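PDB 6WPX: BlEst2 from Bacillus licheniformis, which probably hydrolyses ester bonds as a lipase or esterase of the alpha/beta-hydrolase clan, here in its propeptide form, whose C-terminal domain is autoinhibitory. Local coordinates for residues K120-H131 and S178-R188; E236-N246 and Q274-A282. One frame throughout, in Å; residues are numbered along the deposited sequence.

Following the chain from the N terminus, strand 113-118 of the central sheet runs into helix 121-131, and contact 1 closes a loop of 46 residues when helix 181-191 packs beside it. The chain then adds strand 201-205 and, as an edge strand of that sheet, 245-246. Contact 2 closes a second loop of 27 residues, bringing the extended segment 274-282, which precedes strand 290-297, back to this edge. The loops follow one another in series, neither nested nor crossed. The two contacts touch, their centres about 16 Å apart: Gln126 NE2 probably bonds Tyr243 OH, and Leu241 packs on the Arg188 guanidinium, tying the two helices to the turn before the edge strand.

Contact 1: K120-H131 and S178-R188; sequences KGGIDSQSALIH and SLQTGFMKSFR
Gln126 OE1 is gripped by two donors: Arg188 NH1 lies 2.7 Å from Gln126 OE1, in the carbonyl plane on a lone pair, and a water donates to the same oxygen while accepting from Arg188 NH2. Because the guanidinium has several N-H groups, NH1 also forms a salt bridge with Asp192 and NH2 also bonds the carbonyl of His148. With an alanine here in place of Gln126, Arg188 NH1 and the water would probably lose their shared acceptor, leaving the guanidinium to its Asp192 and His148 partners. Beside this polar pair Phe187 is a knob among Ile123, Gln126, Ser127 and His131; with CG opposite the backbone N (chi1 180°), its ring points at helix 121-131. Branched Ile123 meets three neighbours: CG2 sits over one ring face, 4.2 Å from the Phe187 centroid, while CD1 meets Met184 CE at 3.7 Å and Leu179 CD2 at 3.6 Å. His131 CD2 approaches Phe187 CE1 to 3.8 Å with the planes 69° apart, its NE2 being bonded to Thr191. The helix axes run roughly parallel, 29° apart. Helix 121-131 directly follows a central strand, a position consistent with that of the helix after the nucleophile elbow in alpha/beta hydrolases.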
ATOM      1  N   LYS A 120       4.908   2.671   7.315  1.00 13.29           N
ATOM      2  CA  LYS A 120       4.888   4.124   7.308  1.00 14.12           C
ATOM      3  C   LYS A 120       5.942   4.761   8.252  1.00 18.80           C
ATOM      4  O   LYS A 120       6.346   5.906   8.038  1.00 18.56           O
ATOM      5  CB  LYS A 120       3.470   4.633   7.635  1.00 15.59           C
ATOM      6  CG  LYS A 120       3.377   6.153   7.615  1.00 20.31           C
ATOM      7  CD  LYS A 120       1.941   6.673   7.824  1.00 16.36           C
ATOM      8  CE  LYS A 120       2.000   8.158   8.100  1.00 17.07           C
ATOM      9  NZ  LYS A 120       2.428   8.396   9.498  1.00 22.66           N
ATOM     10  N   GLY A 121       6.346   4.032   9.298  1.00 15.88           N
ATOM     11  CA  GLY A 121       7.377   4.502  10.216  1.00 15.91           C
ATOM     12  C   GLY A 121       8.663   4.901   9.502  1.00 18.93           C
ATOM     13  O   GLY A 121       9.354   5.783   9.981  1.00 20.11           O
ATOM     14  N   GLY A 122       8.980   4.266   8.362  1.00 14.15           N
ATOM     15  CA  GLY A 122      10.177   4.591   7.573  1.00 13.35           C
ATOM     16  C   GLY A 122      10.078   5.962   6.925  1.00 18.98           C
ATOM     17  O   GLY A 122      11.095   6.636   6.736  1.00 19.15           O
ATOM     18  N   ILE A 123       8.847   6.379   6.577  1.00 14.25           N
ATOM     19  CA  ILE A 123       8.530   7.686   5.975  1.00 14.69           C
ATOM     20  C   ILE A 123       8.564   8.747   7.078  1.00 18.59           C
ATOM     21  O   ILE A 123       9.180   9.793   6.879  1.00 16.37           O
ATOM     22  CB  ILE A 123       7.177   7.710   5.209  1.00 16.99           C
ATOM     23  CG1 ILE A 123       7.088   6.585   4.137  1.00 16.52           C
ATOM     24  CG2 ILE A 123       6.935   9.096   4.571  1.00 19.27           C
ATOM     25  CD1 ILE A 123       5.584   6.384   3.672  1.00 12.51           C
ATOM     26  N   ASP A 124       7.921   8.469   8.243  1.00 17.23           N
ATOM     27  CA  ASP A 124       7.935   9.378   9.406  1.00 19.12           C
ATOM     28  C   ASP A 124       9.399   9.622   9.806  1.00 24.05           C
ATOM     29  O   ASP A 124       9.768  10.725  10.206  1.00 24.62           O
ATOM     30  CB  ASP A 124       7.205   8.738  10.606  1.00 20.07           C
ATOM     31  CG  ASP A 124       5.751   8.378  10.391  1.00 22.74           C
ATOM     32  OD1 ASP A 124       5.128   8.933   9.443  1.00 23.40           O
ATOM     33  OD2 ASP A 124       5.208   7.616  11.217  1.00 22.84           O
ATOM     34  N   SER A 125      10.220   8.566   9.707  1.00 19.17           N
ATOM     35  CA  SER A 125      11.643   8.623  10.036  1.00 18.22           C
ATOM     36  C   SER A 125      12.379   9.605   9.166  1.00 23.18           C
ATOM     37  O   SER A 125      13.110  10.444   9.696  1.00 22.40           O
ATOM     38  CB  SER A 125      12.279   7.241   9.954  1.00 17.84           C
ATOM     39  OG  SER A 125      11.758   6.474  11.024  1.00 20.48           O
ATOM     40  N   GLN A 126      12.170   9.530   7.842  1.00 21.27           N
ATOM     41  CA  GLN A 126      12.820  10.441   6.890  1.00 23.49           C
ATOM     42  C   GLN A 126      12.375  11.833   7.105  1.00 28.74           C
ATOM     43  O   GLN A 126      13.197  12.735   7.033  1.00 32.02           O
ATOM     44  CB  GLN A 126      12.526  10.067   5.447  1.00 25.26           C
ATOM     45  CG  GLN A 126      13.537   9.157   4.841  1.00 26.39           C
ATOM     46  CD  GLN A 126      13.587   9.362   3.347  1.00 36.64           C
ATOM     47  OE1 GLN A 126      12.555   9.402   2.679  1.00 25.63           O
ATOM     48  NE2 GLN A 126      14.783   9.451   2.787  1.00 29.34           N
ATOM     49  N   SER A 127      11.072  12.024   7.345  1.00 23.95           N
ATOM     50  CA  SER A 127      10.520  13.341   7.618  1.00 23.93           C
ATOM     51  C   SER A 127      11.198  13.923   8.861  1.00 26.41           C
ATOM     52  O   SER A 127      11.618  15.075   8.820  1.00 27.32           O
ATOM     53  CB  SER A 127       9.015  13.255   7.825  1.00 25.70           C
ATOM     54  OG  SER A 127       8.533  14.502   8.286  1.00 30.20           O
ATOM     55  N   ALA A 128      11.317  13.127   9.955  1.00 22.91           N
ATOM     56  CA  ALA A 128      11.972  13.574  11.186  1.00 24.40           C
ATOM     57  C   ALA A 128      13.381  14.043  10.874  1.00 30.13           C
ATOM     58  O   ALA A 128      13.735  15.162  11.227  1.00 31.67           O
ATOM     59  CB  ALA A 128      12.032  12.440  12.213  1.00 24.35           C
ATOM     60  N   LEU A 129      14.155  13.238  10.156  1.00 25.78           N
ATOM     61  CA  LEU A 129      15.551  13.579   9.869  1.00 26.90           C
ATOM     62  C   LEU A 129      15.754  14.718   8.891  1.00 30.52           C
ATOM     63  O   LEU A 129      16.570  15.596   9.147  1.00 29.16           O
ATOM     64  CB  LEU A 129      16.291  12.334   9.384  1.00 26.58           C
ATOM     65  CG  LEU A 129      16.950  11.503  10.485  1.00 33.19           C
ATOM     66  CD1 LEU A 129      15.947  10.847  11.369  1.00 33.17           C
ATOM     67  CD2 LEU A 129      17.786  10.443   9.893  1.00 37.03           C
ATOM     68  N   ILE A 130      15.045  14.678   7.755  1.00 26.99           N
ATOM     69  CA  ILE A 130      15.236  15.653   6.694  1.00 28.50           C
ATOM     70  C   ILE A 130      14.445  16.953   6.914  1.00 31.86           C
ATOM     71  O   ILE A 130      15.029  18.025   6.871  1.00 31.77           O
ATOM     72  CB  ILE A 130      14.941  14.969   5.329  1.00 30.54           C
ATOM     73  CG1 ILE A 130      16.047  13.905   5.028  1.00 29.69           C
ATOM     74  CG2 ILE A 130      14.784  16.014   4.191  1.00 31.46           C
ATOM     75  CD1 ILE A 130      15.745  12.852   3.994  1.00 28.02           C
ATOM     76  N   HIS A 131      13.142  16.864   7.133  1.00 29.78           N
ATOM     77  CA  HIS A 131      12.285  18.038   7.266  1.00 30.56           C
ATOM     78  C   HIS A 131      12.178  18.569   8.709  1.00 36.14           C
ATOM     79  O   HIS A 131      11.719  19.692   8.906  1.00 36.92           O
ATOM     80  CB  HIS A 131      10.908  17.753   6.647  1.00 30.54           C
ATOM     81  CG  HIS A 131      11.000  17.307   5.217  1.00 32.62           C
ATOM     82  ND1 HIS A 131      11.478  18.147   4.225  1.00 34.97           N
ATOM     83  CD2 HIS A 131      10.697  16.112   4.664  1.00 32.43           C
ATOM     84  CE1 HIS A 131      11.414  17.457   3.101  1.00 33.36           C
ATOM     85  NE2 HIS A 131      10.953  16.227   3.312  1.00 32.18           N
ATOM     86  N   SER A 178      -1.753  10.146   3.335  1.00 20.26           N
ATOM     87  CA  SER A 178      -0.354  10.470   3.034  1.00 19.52           C
ATOM     88  C   SER A 178       0.370   9.321   2.335  1.00 22.21           C
ATOM     89  O   SER A 178       1.449   9.537   1.802  1.00 22.62           O
ATOM     90  CB  SER A 178       0.404  10.903   4.287  1.00 21.01           C
ATOM     91  OG  SER A 178       0.699   9.816   5.151  1.00 24.48           O
ATOM     92  N   LEU A 179      -0.224   8.114   2.327  1.00 17.96           N
ATOM     93  CA  LEU A 179       0.339   6.923   1.689  1.00 17.47           C
ATOM     94  C   LEU A 179      -0.041   6.766   0.206  1.00 18.54           C
ATOM     95  O   LEU A 179       0.510   5.889  -0.464  1.00 17.60           O
ATOM     96  CB  LEU A 179      -0.019   5.658   2.483  1.00 16.74           C
ATOM     97  CG  LEU A 179       0.609   5.562   3.895  1.00 20.73           C
ATOM     98  CD1 LEU A 179       0.066   4.370   4.625  1.00 19.11           C
ATOM     99  CD2 LEU A 179       2.124   5.479   3.813  1.00 24.17           C
ATOM    100  N   GLN A 180      -0.959   7.605  -0.312  1.00 13.80           N
ATOM    101  CA  GLN A 180      -1.320   7.554  -1.741  1.00 13.23           C
ATOM    102  C   GLN A 180      -0.051   7.785  -2.575  1.00 17.68           C
ATOM    103  O   GLN A 180       0.814   8.575  -2.175  1.00 17.50           O
ATOM    104  CB  GLN A 180      -2.361   8.620  -2.088  1.00 13.81           C
ATOM    105  CG  GLN A 180      -3.709   8.325  -1.460  1.00 18.36           C
ATOM    106  CD  GLN A 180      -4.663   9.466  -1.634  1.00 24.61           C
ATOM    107  OE1 GLN A 180      -5.488   9.494  -2.563  1.00 19.82           O
ATOM    108  NE2 GLN A 180      -4.595  10.430  -0.721  1.00 13.87           N
ATOM    109  N   THR A 181       0.078   7.078  -3.699  1.00 15.15           N
ATOM    110  CA  THR A 181       1.293   7.156  -4.526  1.00 16.08           C
ATOM    111  C   THR A 181       1.515   8.550  -5.107  1.00 23.37           C
ATOM    112  O   THR A 181       2.659   8.955  -5.291  1.00 22.91           O
ATOM    113  CB  THR A 181       1.327   6.068  -5.605  1.00 15.52           C
ATOM    114  OG1 THR A 181       0.196   6.222  -6.453  1.00 19.29           O
ATOM    115  CG2 THR A 181       1.366   4.676  -5.029  1.00 14.59           C
ATOM    116  N   GLY A 182       0.433   9.272  -5.390  1.00 22.35           N
ATOM    117  CA  GLY A 182       0.547  10.633  -5.909  1.00 23.85           C
ATOM    118  C   GLY A 182       1.157  11.544  -4.861  1.00 25.36           C
ATOM    119  O   GLY A 182       2.044  12.340  -5.165  1.00 25.18           O
ATOM    120  N   PHE A 183       0.672  11.425  -3.608  1.00 21.08           N
ATOM    121  CA  PHE A 183       1.148  12.206  -2.453  1.00 21.16           C
ATOM    122  C   PHE A 183       2.601  11.825  -2.159  1.00 23.10           C
ATOM    123  O   PHE A 183       3.429  12.702  -1.935  1.00 22.29           O
ATOM    124  CB  PHE A 183       0.285  11.879  -1.217  1.00 23.00           C
ATOM    125  CG  PHE A 183       0.435  12.846  -0.069  1.00 26.11           C
ATOM    126  CD1 PHE A 183       1.469  12.706   0.850  1.00 28.50           C
ATOM    127  CD2 PHE A 183      -0.451  13.914   0.087  1.00 29.89           C
ATOM    128  CE1 PHE A 183       1.603  13.603   1.919  1.00 29.98           C
ATOM    129  CE2 PHE A 183      -0.322  14.800   1.164  1.00 32.85           C
ATOM    130  CZ  PHE A 183       0.699  14.625   2.081  1.00 29.95           C
ATOM    131  N   MET A 184       2.913  10.520  -2.174  1.00 15.99           N
ATOM    132  CA  MET A 184       4.281  10.084  -1.932  1.00 16.38           C
ATOM    133  C   MET A 184       5.218  10.490  -3.050  1.00 22.12           C
ATOM    134  O   MET A 184       6.371  10.764  -2.759  1.00 22.40           O
ATOM    135  CB  MET A 184       4.357   8.584  -1.617  1.00 16.73           C
ATOM    136  CG  MET A 184       3.829   8.239  -0.215  1.00 17.81           C
ATOM    137  SD  MET A 184       4.613   9.156   1.131  1.00 21.00           S
ATOM    138  CE  MET A 184       6.330   8.692   0.923  1.00 16.64           C
ATOM    139  N   LYS A 185       4.731  10.613  -4.314  1.00 20.50           N
ATOM    140  CA  LYS A 185       5.593  11.070  -5.422  1.00 21.41           C
ATOM    141  C   LYS A 185       6.068  12.501  -5.148  1.00 25.68           C
ATOM    142  O   LYS A 185       7.244  12.811  -5.329  1.00 26.67           O
ATOM    143  CB  LYS A 185       4.867  10.968  -6.779  1.00 24.03           C
ATOM    144  CG  LYS A 185       5.702  11.417  -7.993  1.00 32.00           C
ATOM    145  CD  LYS A 185       6.631  10.334  -8.501  1.00 40.80           C
ATOM    146  CE  LYS A 185       7.501  10.777  -9.655  1.00 48.19           C
ATOM    147  NZ  LYS A 185       6.792  10.689 -10.954  1.00 48.51           N
ATOM    148  N   SER A 186       5.149  13.347  -4.665  1.00 24.17           N
ATOM    149  CA  SER A 186       5.419  14.728  -4.283  1.00 25.82           C
ATOM    150  C   SER A 186       6.360  14.737  -3.051  1.00 28.83           C
ATOM    151  O   SER A 186       7.344  15.468  -3.059  1.00 29.27           O
ATOM    152  CB  SER A 186       4.111  15.436  -3.974  1.00 28.39           C
ATOM    153  OG  SER A 186       4.310  16.734  -3.447  1.00 31.49           O
ATOM    154  N   PHE A 187       6.094  13.892  -2.018  1.00 24.14           N
ATOM    155  CA  PHE A 187       6.968  13.793  -0.838  1.00 24.95           C
ATOM    156  C   PHE A 187       8.382  13.415  -1.288  1.00 28.14           C
ATOM    157  O   PHE A 187       9.332  14.046  -0.851  1.00 28.21           O
ATOM    158  CB  PHE A 187       6.439  12.784   0.206  1.00 25.20           C
ATOM    159  CG  PHE A 187       7.331  12.668   1.430  1.00 26.21           C
ATOM    160  CD1 PHE A 187       7.256  13.604   2.462  1.00 29.20           C
ATOM    161  CD2 PHE A 187       8.279  11.651   1.529  1.00 25.76           C
ATOM    162  CE1 PHE A 187       8.115  13.518   3.571  1.00 29.00           C
ATOM    163  CE2 PHE A 187       9.137  11.573   2.628  1.00 27.84           C
ATOM    164  CZ  PHE A 187       9.038  12.490   3.652  1.00 26.70           C
ATOM    165  N   ARG A 188       8.515  12.432  -2.209  1.00 24.15           N
ATOM    166  CA  ARG A 188       9.806  12.015  -2.780  1.00 23.89           C
ATOM    167  C   ARG A 188      10.507  13.214  -3.427  1.00 30.21           C
ATOM    168  O   ARG A 188      11.686  13.460  -3.162  1.00 29.91           O
ATOM    169  CB  ARG A 188       9.616  10.890  -3.828  1.00 19.91           C
ATOM    170  CG  ARG A 188       9.205   9.537  -3.241  1.00 18.69           C
ATOM    171  CD  ARG A 188      10.383   8.598  -2.940  1.00 21.32           C
ATOM    172  NE  ARG A 188      11.310   9.219  -1.998  1.00 21.24           N
ATOM    173  CZ  ARG A 188      11.124   9.279  -0.687  1.00 23.95           C
ATOM    174  NH1 ARG A 188      11.970   9.949   0.074  1.00 17.72           N
ATOM    175  NH2 ARG A 188      10.101   8.646  -0.122  1.00 20.62           N
TER
HETATM  176  O   HOH W   1      10.137   8.141   2.659  1.00 17.44           O

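Contact 2: E236-N246 and Q274-A282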
ATOM      1  N   GLU A 236       7.837  -4.301  -3.831  1.00 12.83           N
ATOM      2  CA  GLU A 236       9.285  -4.210  -3.642  1.00 13.04           C
ATOM      3  C   GLU A 236       9.800  -2.872  -4.232  1.00 17.79           C
ATOM      4  O   GLU A 236      10.588  -2.178  -3.588  1.00 16.63           O
ATOM      5  CB  GLU A 236       9.970  -5.436  -4.288  1.00 14.91           C
ATOM      6  CG  GLU A 236      11.487  -5.357  -4.305  1.00 25.36           C
ATOM      7  CD  GLU A 236      12.131  -4.631  -5.473  1.00 37.98           C
ATOM      8  OE1 GLU A 236      13.287  -4.187  -5.331  1.00 12.85           O
ATOM      9  OE2 GLU A 236      11.473  -4.484  -6.527  1.00 39.17           O
ATOM     10  N   LYS A 237       9.343  -2.508  -5.448  1.00 16.30           N
ATOM     11  CA  LYS A 237       9.773  -1.247  -6.069  1.00 17.60           C
ATOM     12  C   LYS A 237       9.392  -0.014  -5.228  1.00 19.67           C
ATOM     13  O   LYS A 237      10.180   0.933  -5.142  1.00 18.29           O
ATOM     14  CB  LYS A 237       9.267  -1.119  -7.516  1.00 21.42           C
ATOM     15  CG  LYS A 237      10.046  -2.009  -8.504  1.00 36.93           C
ATOM     16  CD  LYS A 237      11.472  -1.478  -8.797  1.00 45.77           C
ATOM     17  CE  LYS A 237      12.451  -2.586  -9.088  1.00 42.06           C
ATOM     18  NZ  LYS A 237      13.856  -2.101  -9.074  1.00 47.07           N
ATOM     19  N   ASN A 238       8.213  -0.042  -4.572  1.00 13.95           N
ATOM     20  CA  ASN A 238       7.802   1.092  -3.763  1.00 12.49           C
ATOM     21  C   ASN A 238       8.406   1.093  -2.374  1.00 16.54           C
ATOM     22  O   ASN A 238       8.254   2.080  -1.678  1.00 16.47           O
ATOM     23  CB  ASN A 238       6.266   1.199  -3.711  1.00 13.21           C
ATOM     24  CG  ASN A 238       5.652   1.648  -5.021  1.00 22.75           C
ATOM     25  OD1 ASN A 238       6.275   1.613  -6.074  1.00 17.54           O
ATOM     26  ND2 ASN A 238       4.442   2.149  -4.975  1.00 19.67           N
ATOM     27  N   ALA A 239       9.133   0.024  -1.990  1.00 14.09           N
ATOM     28  CA  ALA A 239       9.800  -0.081  -0.684  1.00 13.39           C
ATOM     29  C   ALA A 239      11.243   0.444  -0.724  1.00 16.23           C
ATOM     30  O   ALA A 239      11.956   0.408   0.297  1.00 15.29           O
ATOM     31  CB  ALA A 239       9.775  -1.523  -0.197  1.00 12.98           C
ATOM     32  N   ARG A 240      11.674   0.955  -1.895  1.00 13.23           N
ATOM     33  CA  ARG A 240      13.063   1.391  -2.109  1.00 13.80           C
ATOM     34  C   ARG A 240      13.255   2.897  -2.124  1.00 19.99           C
ATOM     35  O   ARG A 240      12.285   3.640  -2.326  1.00 16.81           O
ATOM     36  CB  ARG A 240      13.609   0.812  -3.446  1.00 14.59           C
ATOM     37  CG  ARG A 240      13.441  -0.685  -3.616  1.00 17.01           C
ATOM     38  CD  ARG A 240      13.872  -1.446  -2.365  1.00 12.94           C
ATOM     39  NE  ARG A 240      13.929  -2.875  -2.615  1.00 17.66           N
ATOM     40  CZ  ARG A 240      14.523  -3.752  -1.821  1.00 23.96           C
ATOM     41  NH1 ARG A 240      15.121  -3.350  -0.702  1.00  9.42           N
ATOM     42  NH2 ARG A 240      14.515  -5.034  -2.128  1.00 11.68           N
ATOM     43  N   LEU A 241      14.518   3.332  -1.920  1.00 16.64           N
ATOM     44  CA  LEU A 241      14.964   4.713  -2.026  1.00 19.08           C
ATOM     45  C   LEU A 241      16.135   4.742  -3.032  1.00 26.22           C
ATOM     46  O   LEU A 241      16.979   3.831  -3.013  1.00 24.35           O
ATOM     47  CB  LEU A 241      15.389   5.319  -0.679  1.00 19.21           C
ATOM     48  CG  LEU A 241      14.278   5.570   0.347  1.00 22.84           C
ATOM     49  CD1 LEU A 241      14.885   5.875   1.716  1.00 22.77           C
ATOM     50  CD2 LEU A 241      13.388   6.725  -0.088  1.00 25.01           C
ATOM     51  N   PRO A 242      16.193   5.757  -3.927  1.00 25.23           N
ATOM     52  CA  PRO A 242      17.234   5.751  -4.979  1.00 26.77           C
ATOM     53  C   PRO A 242      18.692   5.793  -4.519  1.00 31.74           C
ATOM     54  O   PRO A 242      19.548   5.237  -5.200  1.00 34.55           O
ATOM     55  CB  PRO A 242      16.888   6.978  -5.846  1.00 29.79           C
ATOM     56  CG  PRO A 242      16.007   7.822  -5.007  1.00 33.73           C
ATOM     57  CD  PRO A 242      15.267   6.893  -4.084  1.00 26.93           C
ATOM     58  N   TYR A 243      18.969   6.406  -3.372  1.00 25.68           N
ATOM     59  CA  TYR A 243      20.325   6.574  -2.827  1.00 26.61           C
ATOM     60  C   TYR A 243      20.579   5.589  -1.688  1.00 30.64           C
ATOM     61  O   TYR A 243      21.612   5.681  -1.031  1.00 32.66           O
ATOM     62  CB  TYR A 243      20.464   8.005  -2.271  1.00 28.01           C
ATOM     63  CG  TYR A 243      19.184   8.471  -1.606  1.00 28.95           C
ATOM     64  CD1 TYR A 243      18.869   8.086  -0.303  1.00 29.81           C
ATOM     65  CD2 TYR A 243      18.256   9.243  -2.301  1.00 30.26           C
ATOM     66  CE1 TYR A 243      17.663   8.452   0.286  1.00 29.55           C
ATOM     67  CE2 TYR A 243      17.050   9.615  -1.721  1.00 30.37           C
ATOM     68  CZ  TYR A 243      16.756   9.209  -0.431  1.00 32.82           C
ATOM     69  OH  TYR A 243      15.593   9.589   0.163  1.00 27.63           O
ATOM     70  N   ALA A 244      19.613   4.710  -1.390  1.00 23.32           N
ATOM     71  CA  ALA A 244      19.787   3.788  -0.273  1.00 21.47           C
ATOM     72  C   ALA A 244      20.506   2.509  -0.679  1.00 24.97           C
ATOM     73  O   ALA A 244      20.611   2.190  -1.871  1.00 24.88           O
ATOM     74  CB  ALA A 244      18.423   3.426   0.306  1.00 20.70           C
ATOM     75  N   THR A 245      20.980   1.757   0.327  1.00 21.32           N
ATOM     76  CA  THR A 245      21.456   0.404   0.114  1.00 19.71           C
ATOM     77  C   THR A 245      20.142  -0.364   0.137  1.00 22.69           C
ATOM     78  O   THR A 245      19.478  -0.459   1.169  1.00 20.94           O
ATOM     79  CB  THR A 245      22.401  -0.067   1.205  1.00 24.04           C
ATOM     80  OG1 THR A 245      23.600   0.693   1.119  1.00 24.68           O
ATOM     81  CG2 THR A 245      22.731  -1.554   1.067  1.00 18.64           C
ATOM     82  N   ASN A 246      19.708  -0.800  -1.035  1.00 18.91           N
ATOM     83  CA  ASN A 246      18.435  -1.488  -1.164  1.00 17.29           C
ATOM     84  C   ASN A 246      18.717  -2.976  -1.132  1.00 22.05           C
ATOM     85  O   ASN A 246      19.156  -3.559  -2.130  1.00 21.94           O
ATOM     86  CB  ASN A 246      17.743  -1.037  -2.451  1.00 16.91           C
ATOM     87  CG  ASN A 246      17.358   0.411  -2.391  1.00 29.52           C
ATOM     88  OD1 ASN A 246      16.584   0.832  -1.526  1.00 18.63           O
ATOM     89  ND2 ASN A 246      17.851   1.199  -3.330  1.00 19.50           N
ATOM     90  N   GLN A 274      29.484  -0.212   6.308  1.00 24.27           N
ATOM     91  CA  GLN A 274      29.568   0.975   5.445  1.00 26.04           C
ATOM     92  C   GLN A 274      29.280   0.436   4.055  1.00 29.34           C
ATOM     93  O   GLN A 274      30.065  -0.329   3.529  1.00 30.53           O
ATOM     94  CB  GLN A 274      30.978   1.631   5.460  1.00 29.28           C
ATOM     95  CG  GLN A 274      31.455   2.342   6.735  1.00 41.38           C
ATOM     96  CD  GLN A 274      30.405   2.879   7.668  1.00 54.68           C
ATOM     97  OE1 GLN A 274      29.593   3.731   7.315  1.00 51.68           O
ATOM     98  NE2 GLN A 274      30.407   2.389   8.874  1.00 53.91           N
ATOM     99  N   ALA A 275      28.124   0.748   3.501  1.00 26.60           N
ATOM    100  CA  ALA A 275      27.735   0.211   2.197  1.00 27.18           C
ATOM    101  C   ALA A 275      27.402   1.294   1.217  1.00 33.43           C
ATOM    102  O   ALA A 275      27.064   2.411   1.606  1.00 33.85           O
ATOM    103  CB  ALA A 275      26.543  -0.737   2.350  1.00 26.32           C
ATOM    104  N   ASN A 276      27.451   0.954  -0.056  1.00 30.72           N
ATOM    105  CA  ASN A 276      27.112   1.885  -1.115  1.00 31.07           C
ATOM    106  C   ASN A 276      25.660   1.711  -1.506  1.00 33.28           C
ATOM    107  O   ASN A 276      25.042   0.696  -1.175  1.00 31.70           O
ATOM    108  CB  ASN A 276      28.016   1.646  -2.320  1.00 33.95           C
ATOM    109  CG  ASN A 276      29.457   1.854  -1.994  1.00 56.00           C
ATOM    110  OD1 ASN A 276      29.892   2.968  -1.711  1.00 51.43           O
ATOM    111  ND2 ASN A 276      30.198   0.769  -1.933  1.00 49.42           N
ATOM    112  N   ALA A 277      25.115   2.710  -2.215  1.00 29.10           N
ATOM    113  CA  ALA A 277      23.778   2.669  -2.758  1.00 28.98           C
ATOM    114  C   ALA A 277      23.757   1.633  -3.871  1.00 34.82           C
ATOM    115  O   ALA A 277      24.781   1.399  -4.518  1.00 34.20           O
ATOM    116  CB  ALA A 277      23.411   4.027  -3.329  1.00 30.62           C
ATOM    117  N   ASN A 278      22.606   1.000  -4.079  1.00 32.11           N
ATOM    118  CA  ASN A 278      22.421   0.040  -5.164  1.00 32.62           C
ATOM    119  C   ASN A 278      20.975   0.060  -5.595  1.00 38.13           C
ATOM    120  O   ASN A 278      20.090   0.354  -4.791  1.00 35.12           O
ATOM    121  CB  ASN A 278      22.835  -1.380  -4.753  1.00 30.32           C
ATOM    122  CG  ASN A 278      21.901  -2.006  -3.749  1.00 37.49           C
ATOM    123  OD1 ASN A 278      21.952  -1.696  -2.562  1.00 36.16           O
ATOM    124  ND2 ASN A 278      20.992  -2.859  -4.216  1.00 24.11           N
ATOM    125  N   GLU A 279      20.740  -0.311  -6.851  1.00 39.19           N
ATOM    126  CA  GLU A 279      19.417  -0.421  -7.430  1.00 39.89           C
ATOM    127  C   GLU A 279      19.069  -1.900  -7.561  1.00 45.21           C
ATOM    128  O   GLU A 279      19.961  -2.739  -7.635  1.00 46.78           O
ATOM    129  CB  GLU A 279      19.429   0.239  -8.817  1.00 43.23           C
ATOM    130  CG  GLU A 279      18.147   0.985  -9.105  1.00 58.54           C
ATOM    131  CD  GLU A 279      17.948   1.489 -10.522  1.00 80.36           C
ATOM    132  OE1 GLU A 279      18.955   1.711 -11.238  1.00 70.55           O
ATOM    133  OE2 GLU A 279      16.770   1.691 -10.905  1.00 67.36           O
ATOM    134  N   THR A 280      17.789  -2.234  -7.563  1.00 41.49           N
ATOM    135  CA  THR A 280      17.356  -3.622  -7.721  1.00 40.73           C
ATOM    136  C   THR A 280      16.902  -3.789  -9.167  1.00 46.55           C
ATOM    137  O   THR A 280      16.503  -2.817  -9.805  1.00 46.24           O
ATOM    138  CB  THR A 280      16.305  -3.995  -6.654  1.00 39.66           C
ATOM    139  OG1 THR A 280      15.227  -3.072  -6.737  1.00 33.43           O
ATOM    140  CG2 THR A 280      16.878  -3.982  -5.216  1.00 32.97           C
ATOM    141  N   ALA A 281      16.968  -5.018  -9.691  1.00 45.51           N
ATOM    142  CA  ALA A 281      16.637  -5.323 -11.083  1.00 47.02           C
ATOM    143  C   ALA A 281      15.148  -5.295 -11.417  1.00 52.08           C
ATOM    144  O   ALA A 281      14.322  -5.804 -10.652  1.00 51.68           O
ATOM    145  CB  ALA A 281      17.247  -6.647 -11.484  1.00 48.44           C
ATOM    146  N   ALA A 282      14.812  -4.655 -12.557  1.00 49.57           N
ATOM    147  CA  ALA A 282      13.442  -4.492 -13.050  1.00 67.09           C
ATOM    148  C   ALA A 282      12.820  -5.824 -13.453  1.00100.67           C
ATOM    149  O   ALA A 282      11.984  -6.355 -12.724  1.00 63.89           O
ATOM    150  CB  ALA A 282      13.425  -3.529 -14.223  1.00 68.95           C
TER
HETATM  151  O   HOH W   2      19.057   2.783  -6.381  1.00 47.11           O
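Glu236 OE1 accepts a hydrogen bond from Thr280 OG1, 2.6 Å away, on its syn lone pair and is met from above the carboxylate plane by Arg240 NE. That hydroxyl also accepts from Lys237 NZ, 2.9 Å from Thr280 OG1, and the same ammonium reaches Thr280 O; a threonine suits a spot between an acid and a lysine because its oxygen can donate to one and accept from the other. Its methyl, Thr280 CG2, lies over a face of the Arg240 guanidinium, whose NH2 bonds the carbonyl of Leu247. Leu241 to Ala244 then form a type I turn that delivers the chain into strand 245-246, an edge strand of the central alpha/beta sheet. At the turn's end Ala244 O accepts Asn278 N at 3.2 Å. Thr245 OG1, also bonded to Lys201, donates to Asn276 O. The amide of Asn246, its OD1 bonded to Thr204, faces Asn278. Asn278, with CG between its own N and carbonyl carbon (chi1 70°), sends its amide along the Asn246 backbone: ND2 donates to Asn246 O at 2.9 Å and OD1 accepts Asn246 N from above the carbonyl plane. In return Asn246 ND2 points almost straight down the Asn278 C=O bond, 2.8 Å from Asn278 O, while its other proton goes to Leu241 O.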